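PDB 3IA7: CalG4 from Micromonospora echinospora, which belongs to the GT-B fold class, with two Rossmann-like domains facing each other, and carries bound calcium ions in this crystal structure. Local coordinates for residues 3-8 and 31-36; 187-192 and 206-211; 263-268 and 283-288. One frame throughout, in Å; residues are numbered along the deposited sequence.

Interaction 1 (3-8 and 31-36)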
ATOM      1  N   ARG A   3      21.220  11.321 -12.662  1.00 16.64           N
ATOM      2  CA  ARG A   3      20.834  12.739 -12.543  1.00 15.48           C
ATOM      3  C   ARG A   3      19.318  12.956 -12.699  1.00 13.91           C
ATOM      4  O   ARG A   3      18.668  12.201 -13.418  1.00 11.98           O
ATOM      5  CB  ARG A   3      21.578  13.589 -13.590  1.00 16.06           C
ATOM      6  CG  ARG A   3      21.155  13.332 -15.048  1.00 16.23           C
ATOM      7  CD  ARG A   3      22.106  14.027 -16.050  1.00 17.00           C
ATOM      8  NE  ARG A   3      21.765  13.677 -17.421  1.00 17.63           N
ATOM      9  CZ  ARG A   3      20.842  14.314 -18.145  1.00 20.35           C
ATOM     10  NH1 ARG A   3      20.173  15.337 -17.631  1.00 21.91           N
ATOM     11  NH2 ARG A   3      20.579  13.925 -19.386  1.00 20.51           N
ATOM     12  N   GLN A   4      18.796  13.991 -12.036  1.00 12.95           N
ATOM     13  CA  GLN A   4      17.381  14.352 -12.076  1.00 12.81           C
ATOM     14  C   GLN A   4      16.921  14.515 -13.525  1.00 11.17           C
ATOM     15  O   GLN A   4      17.514  15.290 -14.295  1.00  8.94           O
ATOM     16  CB  GLN A   4      17.099  15.666 -11.309  1.00 12.43           C
ATOM     17  CG  GLN A   4      15.616  16.191 -11.461  1.00 14.24           C
ATOM     18  CD  GLN A   4      15.368  17.534 -10.775  1.00 16.11           C
ATOM     19  OE1 GLN A   4      15.870  17.784  -9.670  1.00 20.17           O
ATOM     20  NE2 GLN A   4      14.611  18.412 -11.434  1.00 15.10           N
ATOM     21  N   ARG A   5      15.872  13.781 -13.873  1.00  9.35           N
ATOM     22  CA  ARG A   5      15.197  13.902 -15.136  1.00  9.09           C
ATOM     23  C   ARG A   5      13.776  14.433 -14.952  1.00  9.35           C
ATOM     24  O   ARG A   5      13.183  14.282 -13.932  1.00  8.82           O
ATOM     25  CB  ARG A   5      15.191  12.591 -15.894  1.00  8.33           C
ATOM     26  CG  ARG A   5      16.416  11.749 -15.732  1.00  9.91           C
ATOM     27  CD  ARG A   5      17.601  12.347 -16.332  1.00 10.08           C
ATOM     28  NE  ARG A   5      17.392  12.625 -17.720  1.00 18.13           N
ATOM     29  CZ  ARG A   5      17.829  11.879 -18.713  1.00 13.93           C
ATOM     30  NH1 ARG A   5      17.561  12.216 -19.954  1.00 14.47           N
ATOM     31  NH2 ARG A   5      18.503  10.811 -18.455  1.00 21.74           N
ATOM     32  N   HIS A   6      13.274  15.088 -15.969  1.00  8.82           N
ATOM     33  CA  HIS A   6      11.908  15.562 -15.945  1.00  8.75           C
ATOM     34  C   HIS A   6      11.063  14.516 -16.682  1.00 10.02           C
ATOM     35  O   HIS A   6      11.224  14.282 -17.899  1.00  9.95           O
ATOM     36  CB  HIS A   6      11.768  16.938 -16.603  1.00  7.36           C
ATOM     37  CG  HIS A   6      10.374  17.494 -16.512  1.00  9.23           C
ATOM     38  ND1 HIS A   6       9.959  18.603 -17.218  1.00  7.75           N
ATOM     39  CD2 HIS A   6       9.297  17.080 -15.799  1.00 10.01           C
ATOM     40  CE1 HIS A   6       8.694  18.864 -16.924  1.00 12.39           C
ATOM     41  NE2 HIS A   6       8.267  17.960 -16.064  1.00 11.37           N
ATOM     42  N   ILE A   7      10.198  13.847 -15.928  1.00  9.58           N
ATOM     43  CA  ILE A   7       9.470  12.738 -16.499  1.00 10.60           C
ATOM     44  C   ILE A   7       7.989  13.073 -16.508  1.00  9.91           C
ATOM     45  O   ILE A   7       7.415  13.381 -15.447  1.00 12.38           O
ATOM     46  CB  ILE A   7       9.743  11.438 -15.681  1.00 10.68           C
ATOM     47  CG1 ILE A   7      11.267  11.092 -15.728  1.00 10.91           C
ATOM     48  CG2 ILE A   7       8.874  10.316 -16.299  1.00 11.93           C
ATOM     49  CD1 ILE A   7      11.651   9.796 -14.976  1.00  9.51           C
ATOM     50  N   LEU A   8       7.356  13.039 -17.674  1.00  9.24           N
ATOM     51  CA  LEU A   8       5.905  13.318 -17.740  1.00 10.54           C
ATOM     52  C   LEU A   8       5.087  12.029 -17.855  1.00 10.24           C
ATOM     53  O   LEU A   8       5.418  11.153 -18.690  1.00 12.26           O
ATOM     54  CB  LEU A   8       5.576  14.259 -18.877  1.00 10.09           C
ATOM     55  CG  LEU A   8       4.072  14.332 -19.175  1.00 14.50           C
ATOM     56  CD1 LEU A   8       3.473  15.352 -18.222  1.00 16.21           C
ATOM     57  CD2 LEU A   8       3.846  14.762 -20.596  1.00 22.09           C
ATOM     58  N   ARG A  31      13.823   8.825  -6.221  1.00 11.74           N
ATOM     59  CA  ARG A  31      15.105   8.870  -6.841  1.00 11.77           C
ATOM     60  C   ARG A  31      15.504  10.258  -7.307  1.00 11.43           C
ATOM     61  O   ARG A  31      16.540  10.402  -7.952  1.00 11.32           O
ATOM     62  CB  ARG A  31      15.190   7.835  -7.968  1.00 10.47           C
ATOM     63  CG  ARG A  31      14.900   6.418  -7.439  1.00 12.78           C
ATOM     64  CD  ARG A  31      14.931   5.341  -8.538  1.00 11.77           C
ATOM     65  NE  ARG A  31      14.573   4.036  -7.971  1.00 11.96           N
ATOM     66  CZ  ARG A  31      14.891   2.860  -8.495  1.00 11.89           C
ATOM     67  NH1 ARG A  31      15.560   2.785  -9.647  1.00  8.26           N
ATOM     68  NH2 ARG A  31      14.472   1.754  -7.895  1.00 12.39           N
ATOM     69  N   GLY A  32      14.718  11.282  -6.989  1.00 11.47           N
ATOM     70  CA  GLY A  32      15.131  12.664  -7.327  1.00 10.82           C
ATOM     71  C   GLY A  32      14.555  13.237  -8.633  1.00 10.22           C
ATOM     72  O   GLY A  32      14.790  14.408  -8.935  1.00 10.11           O
ATOM     73  N   HIS A  33      13.803  12.430  -9.385  1.00  9.18           N
ATOM     74  CA  HIS A  33      13.178  12.867 -10.650  1.00  8.98           C
ATOM     75  C   HIS A  33      11.991  13.793 -10.436  1.00  9.75           C
ATOM     76  O   HIS A  33      11.228  13.630  -9.480  1.00 10.78           O
ATOM     77  CB  HIS A  33      12.814  11.665 -11.529  1.00  9.04           C
ATOM     78  CG  HIS A  33      13.986  10.762 -11.784  1.00 10.92           C
ATOM     79  ND1 HIS A  33      15.153  11.224 -12.355  1.00 10.67           N
ATOM     80  CD2 HIS A  33      14.223   9.474 -11.430  1.00 10.37           C
ATOM     81  CE1 HIS A  33      16.039  10.244 -12.393  1.00 11.47           C
ATOM     82  NE2 HIS A  33      15.488   9.167 -11.863  1.00 13.00           N
ATOM     83  N   ARG A  34      11.882  14.784 -11.308  1.00  9.71           N
ATOM     84  CA  ARG A  34      10.752  15.711 -11.345  1.00  8.88           C
ATOM     85  C   ARG A  34       9.644  15.049 -12.167  1.00  8.64           C
ATOM     86  O   ARG A  34       9.832  14.757 -13.378  1.00  8.08           O
ATOM     87  CB  ARG A  34      11.177  17.008 -12.039  1.00  9.67           C
ATOM     88  CG  ARG A  34      10.009  17.988 -12.170  1.00 10.21           C
ATOM     89  CD  ARG A  34      10.405  19.243 -12.917  1.00 14.39           C
ATOM     90  NE  ARG A  34       9.201  20.040 -13.164  1.00 12.87           N
ATOM     91  CZ  ARG A  34       9.162  21.090 -13.977  1.00 14.58           C
ATOM     92  NH1 ARG A  34      10.243  21.437 -14.674  1.00 13.45           N
ATOM     93  NH2 ARG A  34       8.030  21.775 -14.105  1.00 17.03           N
ATOM     94  N   ILE A  35       8.519  14.764 -11.515  1.00  8.66           N
ATOM     95  CA  ILE A  35       7.405  14.104 -12.163  1.00  9.29           C
ATOM     96  C   ILE A  35       6.235  15.056 -12.371  1.00 10.25           C
ATOM     97  O   ILE A  35       5.780  15.742 -11.431  1.00 10.84           O
ATOM     98  CB  ILE A  35       6.885  12.863 -11.360  1.00  9.45           C
ATOM     99  CG1 ILE A  35       8.042  12.024 -10.777  1.00 10.46           C
ATOM    100  CG2 ILE A  35       5.831  12.056 -12.235  1.00 10.03           C
ATOM    101  CD1 ILE A  35       8.976  11.395 -11.915  1.00  7.80           C
ATOM    102  N   THR A  36       5.785  15.153 -13.623  1.00  9.57           N
ATOM    103  CA  THR A  36       4.602  15.907 -13.946  1.00  9.66           C
ATOM    104  C   THR A  36       3.585  14.868 -14.414  1.00 10.48           C
ATOM    105  O   THR A  36       3.962  13.901 -15.081  1.00 10.55           O
ATOM    106  CB  THR A  36       4.903  16.922 -15.058  1.00 10.88           C
ATOM    107  OG1 THR A  36       5.906  17.861 -14.595  1.00 11.03           O
ATOM    108  CG2 THR A  36       3.634  17.699 -15.467  1.00  8.16           C
TER
HETATM  109  O   HOH W   1      16.530  16.035  -7.490  1.00 40.46           O

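Interaction 2 (187-192 and 206-211)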
ATOM      1  N   GLY A 187       9.287   1.402 -27.237  1.00 16.09           N
ATOM      2  CA  GLY A 187      10.692   1.035 -26.906  1.00 15.94           C
ATOM      3  C   GLY A 187      10.794   0.285 -25.565  1.00 16.19           C
ATOM      4  O   GLY A 187      11.672  -0.574 -25.382  1.00 13.99           O
ATOM      5  N   LEU A 188       9.903   0.634 -24.629  1.00 14.97           N
ATOM      6  CA  LEU A 188       9.756  -0.049 -23.319  1.00 14.88           C
ATOM      7  C   LEU A 188       8.284  -0.056 -22.900  1.00 15.36           C
ATOM      8  O   LEU A 188       7.575   0.961 -23.011  1.00 14.47           O
ATOM      9  CB  LEU A 188      10.612   0.621 -22.192  1.00 14.86           C
ATOM     10  CG  LEU A 188      10.437   0.044 -20.758  1.00 15.66           C
ATOM     11  CD1 LEU A 188      10.998  -1.427 -20.690  1.00 15.56           C
ATOM     12  CD2 LEU A 188      11.055   0.973 -19.672  1.00 14.24           C
ATOM     13  N   THR A 189       7.814  -1.221 -22.440  1.00 13.31           N
ATOM     14  CA  THR A 189       6.466  -1.352 -21.932  1.00 14.01           C
ATOM     15  C   THR A 189       6.552  -2.007 -20.550  1.00 13.65           C
ATOM     16  O   THR A 189       7.128  -3.102 -20.425  1.00 13.73           O
ATOM     17  CB  THR A 189       5.581  -2.222 -22.878  1.00 14.21           C
ATOM     18  OG1 THR A 189       5.520  -1.601 -24.202  1.00 17.10           O
ATOM     19  CG2 THR A 189       4.128  -2.277 -22.314  1.00 13.62           C
ATOM     20  N   ILE A 190       5.998  -1.324 -19.546  1.00 12.68           N
ATOM     21  CA  ILE A 190       5.930  -1.794 -18.194  1.00 13.85           C
ATOM     22  C   ILE A 190       4.514  -2.333 -18.009  1.00 13.38           C
ATOM     23  O   ILE A 190       3.504  -1.608 -18.136  1.00 13.12           O
ATOM     24  CB  ILE A 190       6.226  -0.668 -17.126  1.00 13.91           C
ATOM     25  CG1 ILE A 190       7.521   0.128 -17.461  1.00 17.79           C
ATOM     26  CG2 ILE A 190       6.170  -1.260 -15.638  1.00 12.69           C
ATOM     27  CD1 ILE A 190       8.788  -0.602 -17.280  1.00 17.84           C
ATOM     28  N   VAL A 191       4.444  -3.628 -17.735  1.00 12.53           N
ATOM     29  CA  VAL A 191       3.178  -4.305 -17.611  1.00 11.81           C
ATOM     30  C   VAL A 191       2.995  -4.680 -16.149  1.00 13.11           C
ATOM     31  O   VAL A 191       3.854  -5.404 -15.579  1.00 12.36           O
ATOM     32  CB  VAL A 191       3.197  -5.608 -18.471  1.00 12.12           C
ATOM     33  CG1 VAL A 191       1.878  -6.325 -18.318  1.00 11.50           C
ATOM     34  CG2 VAL A 191       3.455  -5.293 -19.950  1.00 13.24           C
ATOM     35  N   PHE A 192       1.904  -4.240 -15.524  1.00 13.17           N
ATOM     36  CA  PHE A 192       1.728  -4.429 -14.061  1.00 14.15           C
ATOM     37  C   PHE A 192       1.096  -5.770 -13.724  1.00 14.16           C
ATOM     38  O   PHE A 192       0.108  -5.864 -12.952  1.00 15.11           O
ATOM     39  CB  PHE A 192       0.926  -3.239 -13.499  1.00 15.22           C
ATOM     40  CG  PHE A 192       1.675  -1.921 -13.640  1.00 15.35           C
ATOM     41  CD1 PHE A 192       2.905  -1.729 -13.005  1.00 17.93           C
ATOM     42  CD2 PHE A 192       1.123  -0.882 -14.389  1.00 21.09           C
ATOM     43  CE1 PHE A 192       3.617  -0.516 -13.138  1.00 23.45           C
ATOM     44  CE2 PHE A 192       1.825   0.355 -14.513  1.00 23.03           C
ATOM     45  CZ  PHE A 192       3.077   0.514 -13.917  1.00 19.53           C
ATOM     46  N   GLU A 206      12.435  -8.467 -24.834  1.00 19.21           N
ATOM     47  CA  GLU A 206      12.970  -7.731 -23.699  1.00 21.21           C
ATOM     48  C   GLU A 206      12.428  -6.293 -23.586  1.00 20.58           C
ATOM     49  O   GLU A 206      12.620  -5.696 -22.543  1.00 22.90           O
ATOM     50  CB  GLU A 206      14.516  -7.712 -23.697  1.00 22.68           C
ATOM     51  CG  GLU A 206      15.095  -7.118 -24.961  1.00 25.89           C
ATOM     52  CD  GLU A 206      14.935  -8.076 -26.154  1.00 34.26           C
ATOM     53  OE1 GLU A 206      14.772  -9.309 -25.928  1.00 36.42           O
ATOM     54  OE2 GLU A 206      14.916  -7.590 -27.306  1.00 36.23           O
ATOM     55  N   ARG A 207      11.749  -5.774 -24.614  1.00 18.12           N
ATOM     56  CA  ARG A 207      11.021  -4.482 -24.512  1.00 18.43           C
ATOM     57  C   ARG A 207       9.809  -4.523 -23.571  1.00 17.80           C
ATOM     58  O   ARG A 207       9.190  -3.495 -23.292  1.00 19.91           O
ATOM     59  CB  ARG A 207      10.578  -4.007 -25.877  1.00 17.66           C
ATOM     60  CG  ARG A 207      11.732  -3.668 -26.878  1.00 19.04           C
ATOM     61  CD  ARG A 207      11.081  -3.377 -28.206  1.00 18.67           C
ATOM     62  NE  ARG A 207      10.456  -4.581 -28.775  1.00 21.95           N
ATOM     63  CZ  ARG A 207       9.892  -4.624 -29.979  1.00 23.47           C
ATOM     64  NH1 ARG A 207       9.854  -3.530 -30.712  1.00 24.41           N
ATOM     65  NH2 ARG A 207       9.350  -5.746 -30.442  1.00 24.57           N
ATOM     66  N   PHE A 208       9.424  -5.697 -23.097  1.00 16.71           N
ATOM     67  CA  PHE A 208       8.281  -5.802 -22.167  1.00 15.60           C
ATOM     68  C   PHE A 208       8.809  -6.213 -20.791  1.00 15.88           C
ATOM     69  O   PHE A 208       9.441  -7.268 -20.669  1.00 16.86           O
ATOM     70  CB  PHE A 208       7.249  -6.815 -22.667  1.00 14.16           C
ATOM     71  CG  PHE A 208       6.599  -6.414 -23.975  1.00 15.65           C
ATOM     72  CD1 PHE A 208       5.372  -5.744 -23.973  1.00 15.74           C
ATOM     73  CD2 PHE A 208       7.250  -6.632 -25.185  1.00 14.99           C
ATOM     74  CE1 PHE A 208       4.753  -5.355 -25.182  1.00 11.82           C
ATOM     75  CE2 PHE A 208       6.681  -6.207 -26.405  1.00 18.23           C
ATOM     76  CZ  PHE A 208       5.406  -5.587 -26.401  1.00 16.29           C
ATOM     77  N   ALA A 209       8.593  -5.378 -19.783  1.00 12.98           N
ATOM     78  CA  ALA A 209       8.917  -5.779 -18.407  1.00 13.79           C
ATOM     79  C   ALA A 209       7.633  -6.140 -17.602  1.00 14.35           C
ATOM     80  O   ALA A 209       6.756  -5.290 -17.365  1.00 13.93           O
ATOM     81  CB  ALA A 209       9.719  -4.679 -17.695  1.00 13.05           C
ATOM     82  N   PHE A 210       7.527  -7.397 -17.193  1.00 11.60           N
ATOM     83  CA  PHE A 210       6.309  -7.841 -16.401  1.00 11.86           C
ATOM     84  C   PHE A 210       6.609  -7.651 -14.905  1.00 11.29           C
ATOM     85  O   PHE A 210       7.217  -8.526 -14.246  1.00 11.36           O
ATOM     86  CB  PHE A 210       5.906  -9.285 -16.763  1.00 11.73           C
ATOM     87  CG  PHE A 210       5.492  -9.424 -18.216  1.00 12.47           C
ATOM     88  CD1 PHE A 210       4.143  -9.229 -18.580  1.00 12.80           C
ATOM     89  CD2 PHE A 210       6.453  -9.630 -19.206  1.00  9.19           C
ATOM     90  CE1 PHE A 210       3.746  -9.307 -19.950  1.00 11.99           C
ATOM     91  CE2 PHE A 210       6.096  -9.709 -20.602  1.00 10.04           C
ATOM     92  CZ  PHE A 210       4.728  -9.521 -20.959  1.00 12.30           C
ATOM     93  N   VAL A 211       6.271  -6.474 -14.388  1.00 12.12           N
ATOM     94  CA  VAL A 211       6.687  -6.090 -13.021  1.00 12.06           C
ATOM     95  C   VAL A 211       5.698  -6.480 -11.922  1.00 12.35           C
ATOM     96  O   VAL A 211       5.970  -6.352 -10.720  1.00 13.43           O
ATOM     97  CB  VAL A 211       7.119  -4.573 -12.921  1.00 12.75           C
ATOM     98  CG1 VAL A 211       8.279  -4.258 -13.941  1.00 13.45           C
ATOM     99  CG2 VAL A 211       5.856  -3.667 -13.080  1.00 11.88           C
TER
HETATM  100  O   HOH W   2       7.452  -2.593 -25.554  1.00 23.91           O

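Interaction 3 (263-268 and 283-288)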
ATOM      1  N   VAL A 263     -17.527 -14.297   7.260  1.00 17.54           N
ATOM      2  CA  VAL A 263     -17.588 -13.610   5.942  1.00 17.70           C
ATOM      3  C   VAL A 263     -17.353 -12.105   6.142  1.00 16.80           C
ATOM      4  O   VAL A 263     -18.036 -11.449   6.972  1.00 16.40           O
ATOM      5  CB  VAL A 263     -18.959 -13.882   5.220  1.00 18.40           C
ATOM      6  CG1 VAL A 263     -19.038 -13.097   3.849  1.00 16.60           C
ATOM      7  CG2 VAL A 263     -19.156 -15.421   5.014  1.00 18.47           C
ATOM      8  N   VAL A 264     -16.408 -11.559   5.382  1.00 16.32           N
ATOM      9  CA  VAL A 264     -16.192 -10.106   5.360  1.00 17.14           C
ATOM     10  C   VAL A 264     -16.619  -9.562   4.004  1.00 16.83           C
ATOM     11  O   VAL A 264     -16.090  -9.999   2.975  1.00 16.91           O
ATOM     12  CB  VAL A 264     -14.718  -9.725   5.630  1.00 16.72           C
ATOM     13  CG1 VAL A 264     -14.554  -8.188   5.579  1.00 17.02           C
ATOM     14  CG2 VAL A 264     -14.226 -10.337   6.941  1.00 13.90           C
HETATM   15  N   MSE A 265     -17.603  -8.665   4.020  1.00 17.45           N
HETATM   16  CA  MSE A 265     -18.122  -8.121   2.774  1.00 19.67           C
HETATM   17  C   MSE A 265     -17.717  -6.666   2.679  1.00 18.27           C
HETATM   18  O   MSE A 265     -18.040  -5.866   3.566  1.00 20.29           O
HETATM   19  CB  MSE A 265     -19.640  -8.306   2.641  1.00 17.61           C
HETATM   20  CG  MSE A 265     -20.115  -9.708   3.115  1.00 19.11           C
HETATM   21 SE   MSE A 265     -21.845 -10.132   2.409  0.70 22.47          SE
HETATM   22  CE  MSE A 265     -22.844  -8.832   3.567  1.00 14.34           C
ATOM     23  N   ALA A 266     -16.985  -6.326   1.617  1.00 18.68           N
ATOM     24  CA  ALA A 266     -16.603  -4.930   1.310  1.00 18.93           C
ATOM     25  C   ALA A 266     -17.561  -4.426   0.243  1.00 18.90           C
ATOM     26  O   ALA A 266     -17.559  -4.929  -0.904  1.00 19.67           O
ATOM     27  CB  ALA A 266     -15.183  -4.865   0.795  1.00 19.85           C
ATOM     28  N   ILE A 267     -18.391  -3.457   0.612  1.00 18.86           N
ATOM     29  CA  ILE A 267     -19.511  -3.053  -0.230  1.00 18.60           C
ATOM     30  C   ILE A 267     -19.282  -1.722  -0.974  1.00 18.21           C
ATOM     31  O   ILE A 267     -20.104  -1.292  -1.758  1.00 18.04           O
ATOM     32  CB  ILE A 267     -20.868  -3.079   0.545  1.00 18.89           C
ATOM     33  CG1 ILE A 267     -20.981  -1.876   1.518  1.00 17.55           C
ATOM     34  CG2 ILE A 267     -21.108  -4.423   1.220  1.00 20.28           C
ATOM     35  CD1 ILE A 267     -22.322  -1.809   2.267  1.00 18.47           C
ATOM     36  N   GLY A 268     -18.141  -1.076  -0.731  1.00 17.91           N
ATOM     37  CA  GLY A 268     -17.782   0.147  -1.446  1.00 17.43           C
ATOM     38  C   GLY A 268     -18.439   1.408  -0.897  1.00 17.29           C
ATOM     39  O   GLY A 268     -19.252   1.345   0.021  1.00 16.96           O
ATOM     40  N   VAL A 283     -21.107 -12.698   9.842  1.00 16.48           N
ATOM     41  CA  VAL A 283     -20.961 -11.903   8.604  1.00 16.42           C
ATOM     42  C   VAL A 283     -20.839 -10.415   8.979  1.00 17.44           C
ATOM     43  O   VAL A 283     -21.655  -9.905   9.748  1.00 16.79           O
ATOM     44  CB  VAL A 283     -22.195 -12.117   7.690  1.00 16.87           C
ATOM     45  CG1 VAL A 283     -22.051 -11.356   6.375  1.00 17.77           C
ATOM     46  CG2 VAL A 283     -22.359 -13.600   7.417  1.00 13.75           C
ATOM     47  N   GLU A 284     -19.819  -9.744   8.446  1.00 16.79           N
ATOM     48  CA  GLU A 284     -19.658  -8.321   8.683  1.00 18.35           C
ATOM     49  C   GLU A 284     -19.576  -7.566   7.358  1.00 18.59           C
ATOM     50  O   GLU A 284     -18.965  -8.038   6.381  1.00 18.33           O
ATOM     51  CB  GLU A 284     -18.440  -8.078   9.547  1.00 18.31           C
ATOM     52  CG  GLU A 284     -17.113  -8.615   9.000  1.00 19.62           C
ATOM     53  CD  GLU A 284     -15.979  -8.355  10.004  1.00 19.87           C
ATOM     54  OE1 GLU A 284     -15.861  -7.193  10.422  1.00 19.77           O
ATOM     55  OE2 GLU A 284     -15.233  -9.287  10.398  1.00 19.39           O
ATOM     56  N   ALA A 285     -20.170  -6.394   7.320  1.00 18.16           N
ATOM     57  CA  ALA A 285     -20.142  -5.612   6.095  1.00 18.18           C
ATOM     58  C   ALA A 285     -19.552  -4.229   6.352  1.00 17.05           C
ATOM     59  O   ALA A 285     -19.860  -3.602   7.368  1.00 17.44           O
ATOM     60  CB  ALA A 285     -21.563  -5.519   5.505  1.00 17.98           C
ATOM     61  N   HIS A 286     -18.696  -3.761   5.436  1.00 16.66           N
ATOM     62  CA  HIS A 286     -18.001  -2.484   5.602  1.00 16.74           C
ATOM     63  C   HIS A 286     -17.971  -1.834   4.238  1.00 16.89           C
ATOM     64  O   HIS A 286     -17.796  -2.538   3.240  1.00 17.03           O
ATOM     65  CB  HIS A 286     -16.539  -2.745   5.966  1.00 17.40           C
ATOM     66  CG  HIS A 286     -16.352  -3.469   7.251  1.00 15.68           C
ATOM     67  ND1 HIS A 286     -16.227  -2.816   8.453  1.00 12.88           N
ATOM     68  CD2 HIS A 286     -16.286  -4.795   7.523  1.00 14.40           C
ATOM     69  CE1 HIS A 286     -16.104  -3.717   9.417  1.00 16.84           C
ATOM     70  NE2 HIS A 286     -16.120  -4.919   8.875  1.00 13.09           N
ATOM     71  N   GLN A 287     -18.097  -0.519   4.173  1.00 15.22           N
ATOM     72  CA  GLN A 287     -17.818   0.167   2.921  1.00 15.67           C
ATOM     73  C   GLN A 287     -16.373  -0.061   2.474  1.00 15.63           C
ATOM     74  O   GLN A 287     -16.150  -0.344   1.304  1.00 16.03           O
ATOM     75  CB  GLN A 287     -18.124   1.651   3.007  1.00 14.13           C
ATOM     76  CG  GLN A 287     -19.646   1.957   3.095  1.00 16.01           C
ATOM     77  CD  GLN A 287     -19.969   3.433   2.881  1.00 17.68           C
ATOM     78  OE1 GLN A 287     -19.150   4.312   3.164  1.00 20.30           O
ATOM     79  NE2 GLN A 287     -21.138   3.707   2.341  1.00 19.45           N
ATOM     80  N   TRP A 288     -15.430   0.084   3.418  1.00 15.76           N
ATOM     81  CA  TRP A 288     -14.018  -0.211   3.231  1.00 17.81           C
ATOM     82  C   TRP A 288     -13.495  -1.174   4.299  1.00 17.58           C
ATOM     83  O   TRP A 288     -13.840  -1.096   5.471  1.00 16.73           O
ATOM     84  CB  TRP A 288     -13.180   1.060   3.284  1.00 17.73           C
ATOM     85  CG  TRP A 288     -13.216   1.804   1.972  1.00 20.11           C
ATOM     86  CD1 TRP A 288     -12.445   1.545   0.863  1.00 22.66           C
ATOM     87  CD2 TRP A 288     -14.076   2.864   1.612  1.00 13.87           C
ATOM     88  NE1 TRP A 288     -12.763   2.401  -0.160  1.00 18.24           N
ATOM     89  CE2 TRP A 288     -13.773   3.211   0.267  1.00 21.10           C
ATOM     90  CE3 TRP A 288     -15.033   3.627   2.306  1.00 15.10           C
ATOM     91  CZ2 TRP A 288     -14.402   4.255  -0.382  1.00 17.35           C
ATOM     92  CZ3 TRP A 288     -15.652   4.586   1.664  1.00 16.85           C
ATOM     93  CH2 TRP A 288     -15.339   4.927   0.325  1.00 18.97           C
TER

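Interaction 1 (3-8 and 31-36)
The first beta-alpha-beta unit of the N-terminal Rossmann-like domain brings H6, I7 and L8 alongside R34, I35 and T36 as parallel neighbours, helix 15-30 making the crossover. The backbones are joined from R34 N to R5 O, from I7 N to R34 O (2.7 Å) and from T36 N to I7 O (3.0 Å). On the sheet face that carries H6, R34 and T36, one imidazole serves two partners. The extended R34 chain lays its guanidinium flat over one face of the H6 ring, the planes 1° apart and the centres 4.0 Å apart. At the rim of the same ring, H6 NE2 and T36 OG1 form a hydrogen bond of 2.8 Å. H6 reaches both because its CG stands opposite the backbone N (chi1 -176°), turning the ring toward the neighbouring strand. R34 NE also forms a salt bridge with E53 on the next strand, a second hold on the stacked group. The opposite face is apolar: I7 CB meets I35 CD1, and L28 of helix 15-30 packs on both residues. Before the strands begin, H33 ND1 accepts R5 N in its ring plane at 3.1 Å, while H33 NE2 is bound to E394 of helix 385-400. The ring thus ties the start of the sheet to the C-terminal helix, and its acceptor ND1 is consistent with a proton on NE2. G32, with positive phi, closes a Schellman motif at the end of helix 15-30, and a water links its O (2.8 Å) to Q4 OE1 (2.9 Å). A strand, a crossover helix and a parallel second strand are the classical opening of a Rossmann-like fold.

Interaction 2 (187-192 and 206-211)
T189 and F208 stand side by side on one face of the sheet, and V191 and F210 repeat the arrangement two residues further along. In each pair the smaller, beta-branched side chain lies beside the ring of its neighbour: T189 CB approaches F208 CD1 at 3.7 Å, and V191 CG1 comes equally near F210 CD1. Both phenylalanines hold CG beside their own backbone N (chi1 -64° and -63°), which sends the two rings up from the strand in the same sense. F204 meets the F208 ring edge-to-face.

A water lies between T189 OG1 and R207 O. It accepts a hydrogen bond from T189 OG1 at 2.6 Å, donates one to R207 O at 3.0 Å, and sits above the centre of the F208 ring. R207 O therefore takes two donors, for it also receives T189 N at 2.8 Å. The aliphatic part of R207 runs past G187 O, with CG closest, while its guanidinium turns to D205 in a salt bridge.

Beyond the strand ends, V211 crosses I190, which lies with A209 on the other face. V211 CG2 touches both I190 CG2 and F192 CD1, 3.5 Å from each. V211 has CG2 between its own backbone N and carbonyl carbon, and this placement brings the methyl to both partners. Helix 385-400 covers I190 and A209 through A389 and E392, and its R388 packs on V211. Further backbone bonds run from A209 N to T189 O, from V191 N to A209 O and from V211 N to V191 O. Strand 208-210, outermost in the chain's sheet, is thus held by regular parallel bonding and hydrocarbon contacts, while a water gives the T189 hydroxyl, in a buried residue beside a phenyl ring, a polar partner.

Interaction 3 (263-268 and 283-288)
At the outer side of the C-terminal Rossmann-like sheet, V263 to A266 pair in parallel with V283 to H286, the outermost strand of that sheet within the chain. Backbone bonds alternate between the strands: E284 N to V263 O, M265 N to E284 O (2.8 Å), H286 N to M265 O, and I267 N to H286 O (2.8 Å). Beyond them G268 N reaches Q287 O only in a weak bond.

The face bearing V264 and E284 is partly polar. V264 CG2 lies alongside the glutamate, 3.8 Å from E284 OE2. Two residues on, H286 NE2 donates almost straight to E284 OE1 at 2.8 Å (173°). E284 OE1 lies in the imidazole plane, yet it is met on the anti side, 31° out of the carboxylate plane. E284 OE2 is taken by H262 and W224, and W288 of the second subunit meets the H286 ring edge-to-face.

The other face is apolar. Selenomethionine M265 bends at its end, placing CE against both V283 CG1 (3.9 Å) and A285 CB (4.0 Å), under helix 246-256. With three donors on its two oxygens, the E284 carboxylate is held firmly in place; it in turn fixes the rotation of H286 at the subunit interface and probably polarises that ring.

How the interactions relate
Interactions 1 and 2 sample one seven-stranded parallel sheet, near its two ends: their centres lie 20 Å apart, with nearest atoms about 10 Å apart. The two contacts do not touch, but helix 385-400 packs on both, since E394 holds H33 in interaction 1 and E392 packs on A209 in interaction 2. Interaction 3 belongs to the second sheet, its centre 40 Å from that of interaction 1 and 35 Å from that of interaction 2. Its V264 side chain is about 12 Å from a bound calcium ion. The same parallel pairing therefore recurs in both halves of a GT-B protein, bridged by a C-terminal helix that packs back on the first domain.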